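Local atomic coordinates of phosphodiesterase (Trypanosoma brucei brucei, PDB entry 5H2Q), a protein that belongs to the phosphodiesterase family of the HD clan, an all-helical fold that holds zinc and magnesium ions beside a pocket filled here by a ligand. Residues A[19-23]-A[24-28]; A[56-59]-A[60-63]; A[276-280]-A[281-285]; A[296-299]-A[300-304]. All blocks are in the same frame, centred on the assembly; numbering follows the deposited sequence.

Contact 1 of 4, residues A[19-23]-A[24-28]; sequences IEFPN and VDVTD
Phe21 and Val26, five residues apart, meet where the chain doubles back between helix 10-17 and helix 33-38, a worked example of how a loop can set an aromatic ring against a single methyl. Starting at the backbone, CB of Phe21 lies 3.4 Å from O of Val24. With chi1 at -51°, CG turns beside the backbone N, and CG and CD2 approach one methyl of Val26: CD2 of Phe21 is 3.9 Å from CG1 of Val26. The two side chains cross at about a right angle, and the methyl reaches the ring obliquely. Farther out, the ring leads away from residues 24-28. The second half of the bend is held by Asp25. Its OD1 accepts from N of Thr27 (2.9 Å), forming an Asx turn, and from OG1 of Thr27 (2.6 Å), so two donors grip one oxygen at the start of a type I beta turn, Asp25 to Asp28. Around the loop, Phe21 rests on Ile50 of helix 43-58, while Gln98 of helix 90-105 bonds the carbonyls of Val26 and Asp28 and Val26 packs on Phe31, so that the bend is fastened to two helices.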
# COMPACT_ATOMS: atom_id res chain seq x y z
N ILE A 19 10.56 -12.02 -17.16
CA ILE A 19 9.39 -11.25 -17.63
C ILE A 19 9.71 -9.77 -17.90
O ILE A 19 10.19 -9.06 -17.02
CB ILE A 19 8.19 -11.43 -16.66
CG1 ILE A 19 7.82 -12.93 -16.47
CG2 ILE A 19 6.96 -10.57 -17.08
CD1 ILE A 19 6.88 -13.18 -15.32
N GLU A 20 9.39 -9.29 -19.10
CA GLU A 20 9.64 -7.89 -19.45
C GLU A 20 8.37 -7.21 -19.98
O GLU A 20 7.43 -7.91 -20.38
CB GLU A 20 10.83 -7.77 -20.43
CG GLU A 20 12.17 -7.85 -19.72
CD GLU A 20 13.39 -7.64 -20.60
OE1 GLU A 20 13.69 -6.47 -20.93
OE2 GLU A 20 14.07 -8.64 -20.91
N PHE A 21 8.35 -5.86 -19.99
CA PHE A 21 7.15 -5.10 -20.39
C PHE A 21 7.49 -4.03 -21.43
O PHE A 21 7.22 -2.86 -21.18
CB PHE A 21 6.48 -4.46 -19.17
CG PHE A 21 6.22 -5.44 -18.05
CD1 PHE A 21 5.15 -6.32 -18.10
CD2 PHE A 21 7.05 -5.47 -16.92
CE1 PHE A 21 4.94 -7.25 -17.07
CE2 PHE A 21 6.84 -6.41 -15.91
CZ PHE A 21 5.79 -7.30 -16.00
N PRO A 22 8.05 -4.39 -22.60
CA PRO A 22 8.39 -3.34 -23.59
C PRO A 22 7.20 -2.58 -24.18
O PRO A 22 7.36 -1.41 -24.54
CB PRO A 22 9.17 -4.10 -24.67
CG PRO A 22 8.75 -5.52 -24.50
CD PRO A 22 8.44 -5.73 -23.07
N ASN A 23 6.00 -3.19 -24.22
CA ASN A 23 4.82 -2.53 -24.82
C ASN A 23 3.75 -2.09 -23.84
O ASN A 23 2.70 -1.59 -24.26
CB ASN A 23 4.21 -3.44 -25.89
CG ASN A 23 5.07 -3.57 -27.13
OD1 ASN A 23 6.30 -3.44 -27.10
ND2 ASN A 23 4.41 -3.87 -28.24
N VAL A 24 4.00 -2.26 -22.52
CA VAL A 24 3.06 -1.90 -21.48
C VAL A 24 3.86 -1.09 -20.46
O VAL A 24 4.74 -1.63 -19.78
CB VAL A 24 2.39 -3.14 -20.81
CG1 VAL A 24 1.35 -2.71 -19.78
CG2 VAL A 24 1.74 -4.06 -21.87
N ASP A 25 3.57 0.20 -20.38
CA ASP A 25 4.29 1.08 -19.49
C ASP A 25 3.84 0.94 -18.03
O ASP A 25 2.78 1.45 -17.65
CB ASP A 25 4.18 2.52 -19.99
CG ASP A 25 4.93 3.54 -19.17
OD1 ASP A 25 5.68 3.15 -18.26
OD2 ASP A 25 4.77 4.75 -19.47
N VAL A 26 4.70 0.34 -17.19
CA VAL A 26 4.38 0.12 -15.76
C VAL A 26 4.47 1.42 -14.93
O VAL A 26 4.12 1.40 -13.75
CB VAL A 26 5.21 -1.03 -15.13
CG1 VAL A 26 4.93 -2.35 -15.84
CG2 VAL A 26 6.70 -0.70 -15.10
N THR A 27 4.94 2.51 -15.53
CA THR A 27 5.06 3.79 -14.81
C THR A 27 3.85 4.72 -15.01
O THR A 27 3.82 5.80 -14.44
CB THR A 27 6.35 4.54 -15.23
OG1 THR A 27 6.18 5.09 -16.54
CG2 THR A 27 7.63 3.70 -15.14
N ASP A 28 2.91 4.34 -15.87
CA ASP A 28 1.75 5.18 -16.21
C ASP A 28 0.65 5.24 -15.14
O ASP A 28 0.36 4.23 -14.51
CB ASP A 28 1.16 4.72 -17.55
CG ASP A 28 0.38 5.82 -18.25
OD1 ASP A 28 1.01 6.62 -18.99
OD2 ASP A 28 -0.82 5.98 -17.94

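Contact 2 of 4, residues A[56-59]-A[60-63]; sequences LGSG and LPQK
Leu56, Ser58 and Gly59 face Leu60 to Lys63 across a sharp change of direction: Gly59, with its positive phi of 86°, is the first residue to leave the path of helix 43-58 and serves as N-cap of the short helix 60-63. N of Lys63 donates to O of Gly59 at 3.2 Å, the first backbone bond of the new helix. Gln62 makes a well-directed link. Its chain bends at chi2 (93°), which brings the amide back over the end of the preceding helix, and NE2 of Gln62 donates to O of Leu56 at 2.9 Å. The bond is nearly straight (169°), falls on a lone pair in the carbonyl plane and lies almost in the glutamine amide plane. N of Gly59 also donates to O of Leu56, so this carbonyl is gripped twice. The Leu56 side chain crosses that of the glutamine at about a right angle, its CD2 3.9 Å from NE2 of Gln62. OG of Ser58 accepts from N of Leu60 at 3.1 Å and is also hydrogen-bonded to O of Leu55. Lys63 extends past the glycine, with CG also near O of Gly59. Its ammonium bonds a water that also donates to O of Ser58, and it makes a salt bridge to Glu115. Leu60 and Pro61 pack on Phe119 of helix 115-127. The chemistry is that of a helix-to-helix junction: the Gln62 amide adds a second donor to the carbonyl of Leu56, while the N-H of Leu60, at the start of the next helix, is taken by the hydroxyl of Ser58.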
# COMPACT_ATOMS: atom_id res chain seq x y z
N LEU A 56 14.02 -1.59 -10.69
CA LEU A 56 15.33 -1.56 -11.38
C LEU A 56 15.35 -0.46 -12.45
O LEU A 56 16.38 0.19 -12.65
CB LEU A 56 15.63 -2.91 -12.07
CG LEU A 56 16.20 -4.04 -11.24
CD1 LEU A 56 16.67 -5.16 -12.17
CD2 LEU A 56 17.36 -3.58 -10.33
N GLY A 57 14.20 -0.24 -13.10
CA GLY A 57 14.03 0.74 -14.16
C GLY A 57 14.29 2.16 -13.71
O GLY A 57 14.78 2.97 -14.49
N SER A 58 14.00 2.44 -12.42
CA SER A 58 14.16 3.75 -11.78
C SER A 58 15.61 4.10 -11.54
O SER A 58 15.94 5.28 -11.56
CB SER A 58 13.40 3.81 -10.46
OG SER A 58 13.98 3.04 -9.41
N GLY A 59 16.45 3.09 -11.31
CA GLY A 59 17.85 3.30 -10.96
C GLY A 59 18.04 3.51 -9.47
O GLY A 59 19.17 3.66 -9.00
N LEU A 60 16.93 3.51 -8.68
CA LEU A 60 17.03 3.71 -7.24
C LEU A 60 17.80 2.59 -6.50
O LEU A 60 18.70 2.91 -5.74
CB LEU A 60 15.64 3.93 -6.60
CG LEU A 60 14.96 5.25 -6.94
CD1 LEU A 60 13.46 5.23 -6.52
CD2 LEU A 60 15.69 6.43 -6.28
N PRO A 61 17.44 1.30 -6.62
CA PRO A 61 18.19 0.27 -5.85
C PRO A 61 19.70 0.34 -6.09
O PRO A 61 20.48 0.30 -5.15
CB PRO A 61 17.61 -1.07 -6.34
CG PRO A 61 16.37 -0.74 -7.08
CD PRO A 61 16.36 0.71 -7.43
N GLN A 62 20.10 0.51 -7.36
CA GLN A 62 21.50 0.60 -7.81
C GLN A 62 22.25 1.73 -7.10
O GLN A 62 23.36 1.53 -6.60
CB GLN A 62 21.57 0.79 -9.33
CG GLN A 62 20.93 -0.33 -10.17
CD GLN A 62 19.48 -0.06 -10.54
OE1 GLN A 62 18.70 0.40 -9.72
NE2 GLN A 62 19.08 -0.41 -11.76
N LYS A 63 21.59 2.90 -6.97
CA LYS A 63 22.14 4.07 -6.29
C LYS A 63 22.38 3.82 -4.81
O LYS A 63 23.24 4.49 -4.22
CB LYS A 63 21.20 5.27 -6.41
CG LYS A 63 21.16 5.87 -7.78
CD LYS A 63 20.10 6.99 -7.88
CE LYS A 63 20.06 7.45 -9.31
NZ LYS A 63 19.01 8.47 -9.58
O HOH W 1 16.63 7.06 -9.72

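Contact 3 of 4, residues A[276-280]-A[281-285]; sequences VEVLP and MFDRS. With LLI ((4~{a}~{S},8~{a}~{R})-2-cycloheptyl-4-[4-methoxy-3-[2-(2-oxidanylideneimidazolidin-1-yl)ethoxy]phenyl]-4~{a},5,8,8~{a}-tetrahydrophthalazin-1-one), chain E.
Leu279 and Phe282 are joined by the first of two backbone bonds that define a short 3-10 turn: N of Phe282 donates to O of Leu279 at 3.0 Å, and N of Asp283 to O of Pro280 at 3.2 Å. In both cases the donor stands above the carbonyl plane. Apolar contacts follow the same turn. CD1 of Phe282 lies 3.8 Å from CB of Leu279, and O of Leu279 meets the edge of the phenyl ring close to its plane. CG1 of Val278 is also 4.1 Å from CB of Phe282. The ring itself stacks with Phe264 of helix 250-274, which ties the loop to that helix. Polar contacts gather at Asp283. One water donates both to O of Val278 (2.7 Å) and to OD2 of Asp283 (3.2 Å), bridging the two halves of the loop, while OD1 of the same carboxylate forms a salt bridge with Lys272 and accepts from N of Lys286. Contact with the ligand LLI falls to Met281, which alone of these two segments touches it. Placed anti to the backbone N (chi1 -155°), its CG comes 3.5 Å from C31 of the imidazolidinone ring. The chain then bends at SD, and CE of Met281 approaches C27 of the cycloheptyl ring at 3.8 Å. The side chain thus touches two branches of LLI through apolar contacts. The chemistry is divided accordingly: Met281 meets the ligand with carbon and sulfur, whereas the charge of Asp283 is met by Lys272, which probably lessens its cost.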
# COMPACT_ATOMS: atom_id res chain seq x y z
N VAL A 276 -19.72 -12.78 17.19
CA VAL A 276 -19.27 -11.42 17.52
C VAL A 276 -20.00 -10.39 16.66
O VAL A 276 -20.60 -10.74 15.65
CB VAL A 276 -17.72 -11.19 17.54
CG1 VAL A 276 -17.01 -12.14 18.49
CG2 VAL A 276 -17.12 -11.29 16.14
N GLU A 277 -19.98 -9.11 17.09
CA GLU A 277 -20.62 -7.99 16.40
C GLU A 277 -20.12 -7.88 14.94
O GLU A 277 -18.92 -8.03 14.70
CB GLU A 277 -20.30 -6.68 17.16
CG GLU A 277 -20.98 -5.44 16.62
CD GLU A 277 -20.78 -4.22 17.50
OE1 GLU A 277 -21.66 -3.96 18.35
OE2 GLU A 277 -19.73 -3.55 17.36
N VAL A 278 -21.06 -7.67 13.98
CA VAL A 278 -20.78 -7.50 12.55
C VAL A 278 -21.25 -6.10 12.12
O VAL A 278 -22.44 -5.79 12.25
CB VAL A 278 -21.45 -8.57 11.64
CG1 VAL A 278 -21.00 -8.44 10.18
CG2 VAL A 278 -21.22 -9.99 12.15
N LEU A 279 -20.33 -5.25 11.61
CA LEU A 279 -20.71 -3.92 11.13
C LEU A 279 -21.39 -4.10 9.76
O LEU A 279 -21.05 -5.05 9.04
CB LEU A 279 -19.52 -2.94 11.08
CG LEU A 279 -18.77 -2.70 12.39
CD1 LEU A 279 -17.54 -1.83 12.17
CD2 LEU A 279 -19.66 -2.07 13.45
N PRO A 280 -22.39 -3.26 9.41
CA PRO A 280 -23.13 -3.46 8.14
C PRO A 280 -22.29 -3.62 6.87
O PRO A 280 -22.68 -4.36 5.97
CB PRO A 280 -24.05 -2.22 8.05
CG PRO A 280 -23.60 -1.30 9.13
CD PRO A 280 -22.95 -2.13 10.18
N MET A 281 -21.13 -2.94 6.81
CA MET A 281 -20.17 -2.98 5.70
C MET A 281 -19.63 -4.40 5.42
O MET A 281 -19.21 -4.69 4.30
CB MET A 281 -19.00 -2.06 6.07
CG MET A 281 -18.28 -1.52 4.91
SD MET A 281 -16.90 -0.51 5.43
CE MET A 281 -17.67 1.11 5.44
N PHE A 282 -19.64 -5.27 6.45
CA PHE A 282 -19.12 -6.64 6.41
C PHE A 282 -20.21 -7.74 6.32
O PHE A 282 -19.88 -8.92 6.28
CB PHE A 282 -18.18 -6.88 7.62
CG PHE A 282 -17.08 -5.86 7.81
CD1 PHE A 282 -17.33 -4.64 8.43
CD2 PHE A 282 -15.79 -6.12 7.36
CE1 PHE A 282 -16.31 -3.69 8.60
CE2 PHE A 282 -14.77 -5.18 7.53
CZ PHE A 282 -15.04 -3.96 8.14
N ASP A 283 -21.50 -7.34 6.24
CA ASP A 283 -22.65 -8.25 6.19
C ASP A 283 -22.98 -8.80 4.77
O ASP A 283 -23.48 -8.06 3.94
CB ASP A 283 -23.85 -7.54 6.82
CG ASP A 283 -24.81 -8.46 7.53
OD1 ASP A 283 -25.23 -9.46 6.92
OD2 ASP A 283 -25.16 -8.15 8.69
N ARG A 284 -22.67 -10.08 4.50
CA ARG A 284 -22.85 -10.74 3.20
C ARG A 284 -24.31 -10.97 2.82
O ARG A 284 -24.72 -10.54 1.74
CB ARG A 284 -22.04 -12.05 3.14
CG ARG A 284 -22.31 -12.96 1.94
CD ARG A 284 -21.19 -12.93 0.94
NE ARG A 284 -19.96 -13.50 1.48
CZ ARG A 284 -19.03 -14.10 0.74
NH1 ARG A 284 -19.21 -14.26 -0.57
NH2 ARG A 284 -17.94 -14.58 1.31
N SER A 285 -25.08 -11.67 3.70
CA SER A 285 -26.51 -11.98 3.51
C SER A 285 -27.35 -10.70 3.37
O SER A 285 -28.12 -10.60 2.41
CB SER A 285 -27.02 -12.85 4.66
OG SER A 285 -26.90 -12.19 5.90
C2 LLI E . -12.77 0.58 0.46
C3 LLI E . -12.00 0.30 -0.69
O1 LLI E . -14.12 0.70 0.26
C12 LLI E . -8.69 0.05 3.36
C14 LLI E . -8.58 -0.71 4.72
C15 LLI E . -9.29 0.01 5.86
C16 LLI E . -7.93 1.38 3.41
C17 LLI E . -6.58 1.26 4.08
C18 LLI E . -7.10 -0.98 5.05
C19 LLI E . -6.26 0.26 4.90
C21 LLI E . -11.31 1.39 6.39
C22 LLI E . -12.74 0.70 6.43
C23 LLI E . -11.36 2.90 6.00
C24 LLI E . -13.78 1.28 7.39
C25 LLI E . -12.20 3.86 6.85
C26 LLI E . -13.71 3.81 6.59
C27 LLI E . -14.51 2.53 6.93
C28 LLI E . -14.94 1.00 1.40
C29 LLI E . -16.37 0.97 0.93
C4 LLI E . -12.16 0.59 1.70
C5 LLI E . -10.64 0.03 -0.56
C6 LLI E . -10.80 0.32 1.83
C7 LLI E . -10.05 0.03 0.69
O8 LLI E . -12.67 0.35 -1.88
C9 LLI E . -12.01 -0.15 -3.05
C10 LLI E . -10.17 0.32 3.17
N11 LLI E . -10.99 0.59 4.18
N13 LLI E . -10.47 0.62 5.45
O20 LLI E . -8.86 0.04 7.00
N30 LLI E . -16.91 -0.39 0.81
C31 LLI E . -16.68 -1.43 1.82
C32 LLI E . -17.33 -0.94 -0.37
C33 LLI E . -17.39 -2.64 1.22
N34 LLI E . -17.60 -2.24 -0.16
O35 LLI E . -17.47 -0.33 -1.43
O HOH W 2 -24.56 -5.58 10.55

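Contact 4 of 4, residues A[296-299]-A[300-304]; sequences GFID and FVAAP. With LLI ((4~{a}~{S},8~{a}~{R})-2-cycloheptyl-4-[4-methoxy-3-[2-(2-oxidanylideneimidazolidin-1-yl)ethoxy]phenyl]-4~{a},5,8,8~{a}-tetrahydrophthalazin-1-one), chain E.
Phe297 and Val301, one helical turn apart, form the tightly packed side of this stretch of helix 290-312, with CE1 of Phe297 4.0 Å from CG1 of Val301. A chi1 of -176°, with CG opposite the backbone N, carries the Phe297 ring flat against the ligand LLI, whose C2 sits over the ring centre, 3.7 Å above its plane; CE1 of Phe297 is 3.6 Å from C4 of LLI. CG2 of Val301 touches the cycloheptyl ring at C26, 3.9 Å away. On a side of the helix away from the ligand, CG2 of Ile298 packs at 3.8 Å on CB of Ala303. Within the backbone, O of Phe297 accepts from N of Val301 and N of Ala302, from opposite faces of its plane, and Ala303 N bonds O of Ile298 instead of the usual O of Asp299. The helix therefore widens into a pi-type turn and kinks before Pro304, which has no N-H to offer. On the looser side, Phe300 is exposed, its ring edge presenting CD2 3.4 Å from O of Gly296, while Asp299 turns outward to a salt bridge with Arg328 of helix 318-334. The ring lying on the ligand is consistent with Phe297 forming one jaw of the hydrophobic clamp of phosphodiesterase pockets, beside Gln294, which is hydrogen-bonded to LLI.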
# COMPACT_ATOMS: atom_id res chain seq x y z
N GLY A 296 -19.75 6.50 0.02
CA GLY A 296 -19.49 6.75 1.43
C GLY A 296 -18.00 6.87 1.69
O GLY A 296 -17.56 7.77 2.41
N PHE A 297 -17.24 5.92 1.12
CA PHE A 297 -15.78 5.87 1.23
C PHE A 297 -15.14 7.14 0.65
O PHE A 297 -14.33 7.78 1.31
CB PHE A 297 -15.23 4.59 0.56
CG PHE A 297 -13.74 4.41 0.72
CD1 PHE A 297 -13.16 4.33 1.98
CD2 PHE A 297 -12.91 4.31 -0.40
CE1 PHE A 297 -11.77 4.17 2.13
CE2 PHE A 297 -11.53 4.15 -0.25
CZ PHE A 297 -10.97 4.08 1.01
N ILE A 298 -15.59 7.55 -0.53
CA ILE A 298 -15.12 8.79 -1.16
C ILE A 298 -15.49 10.04 -0.32
O ILE A 298 -14.60 10.81 0.06
CB ILE A 298 -15.61 8.85 -2.62
CG1 ILE A 298 -14.84 7.82 -3.48
CG2 ILE A 298 -15.49 10.26 -3.22
CD1 ILE A 298 -15.50 7.37 -4.78
N ASP A 299 -16.79 10.19 0.05
CA ASP A 299 -17.26 11.38 0.77
C ASP A 299 -16.63 11.62 2.12
O ASP A 299 -16.26 12.76 2.41
CB ASP A 299 -18.80 11.34 0.93
CG ASP A 299 -19.57 11.58 -0.36
OD1 ASP A 299 -18.93 11.94 -1.37
OD2 ASP A 299 -20.80 11.44 -0.34
N PHE A 300 -16.53 10.59 2.96
CA PHE A 300 -16.02 10.72 4.32
C PHE A 300 -14.54 10.39 4.47
O PHE A 300 -13.96 10.71 5.52
CB PHE A 300 -16.87 9.88 5.29
CG PHE A 300 -18.30 10.36 5.37
CD1 PHE A 300 -18.65 11.41 6.22
CD2 PHE A 300 -19.29 9.80 4.57
CE1 PHE A 300 -19.97 11.87 6.27
CE2 PHE A 300 -20.61 10.27 4.62
CZ PHE A 300 -20.94 11.30 5.47
N VAL A 301 -13.93 9.74 3.46
CA VAL A 301 -12.51 9.40 3.58
C VAL A 301 -11.65 9.98 2.42
O VAL A 301 -10.87 10.90 2.66
CB VAL A 301 -12.25 7.88 3.81
CG1 VAL A 301 -10.76 7.60 3.99
CG2 VAL A 301 -13.03 7.35 5.01
N ALA A 302 -11.75 9.39 1.22
CA ALA A 302 -10.88 9.65 0.07
C ALA A 302 -10.90 11.07 -0.48
O ALA A 302 -9.83 11.69 -0.58
CB ALA A 302 -11.17 8.66 -1.04
N ALA A 303 -12.08 11.60 -0.84
CA ALA A 303 -12.19 12.95 -1.39
C ALA A 303 -11.62 14.03 -0.46
O ALA A 303 -10.72 14.75 -0.93
CB ALA A 303 -13.62 13.27 -1.83
N PRO A 304 -11.98 14.13 0.86
CA PRO A 304 -11.34 15.15 1.71
C PRO A 304 -9.83 14.96 1.82
O PRO A 304 -9.10 15.93 1.75
CB PRO A 304 -12.04 14.98 3.08
CG PRO A 304 -13.31 14.29 2.76
CD PRO A 304 -13.00 13.38 1.63
C2 LLI E . -12.77 0.58 0.46
C3 LLI E . -12.00 0.30 -0.69
O1 LLI E . -14.12 0.70 0.26
C12 LLI E . -8.69 0.05 3.36
C14 LLI E . -8.58 -0.71 4.72
C15 LLI E . -9.29 0.01 5.86
C16 LLI E . -7.93 1.38 3.41
C17 LLI E . -6.58 1.26 4.08
C18 LLI E . -7.10 -0.98 5.05
C19 LLI E . -6.26 0.26 4.90
C21 LLI E . -11.31 1.39 6.39
C22 LLI E . -12.74 0.70 6.43
C23 LLI E . -11.36 2.90 6.00
C24 LLI E . -13.78 1.28 7.39
C25 LLI E . -12.20 3.86 6.85
C26 LLI E . -13.71 3.81 6.59
C27 LLI E . -14.51 2.53 6.93
C28 LLI E . -14.94 1.00 1.40
C29 LLI E . -16.37 0.97 0.93
C4 LLI E . -12.16 0.59 1.70
C5 LLI E . -10.64 0.03 -0.56
C6 LLI E . -10.80 0.32 1.83
C7 LLI E . -10.05 0.03 0.69
O8 LLI E . -12.67 0.35 -1.88
C9 LLI E . -12.01 -0.15 -3.05
C10 LLI E . -10.17 0.32 3.17
N11 LLI E . -10.99 0.59 4.18
N13 LLI E . -10.47 0.62 5.45
O20 LLI E . -8.86 0.04 7.00
N30 LLI E . -16.91 -0.39 0.81
C31 LLI E . -16.68 -1.43 1.82
C32 LLI E . -17.33 -0.94 -0.37
C33 LLI E . -17.39 -2.64 1.22
N34 LLI E . -17.60 -2.24 -0.16
O35 LLI E . -17.47 -0.33 -1.43

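How the contacts relate
The four contacts divide into two pairs. Contacts 1 and 2 lie on the same side of the chain's centre, about 16 Å apart between centres and about 7 Å between nearest atoms, and share helix 43-58 as a neighbour: the loop of contact 1 packs on it and contact 2 forms its end. Contacts 3 and 4 do not touch each other (nearest atoms about 6 Å) but both touch LLI, the one offering a methionine and the other an aromatic ring and a valine. The side chain of Phe297 is about 10 Å from the zinc ion, that of Phe282 about 14 Å. Contact 2 lies on the opposite side of the chain's centre from contacts 3 and 4, about 44 and 35 Å from them between centres.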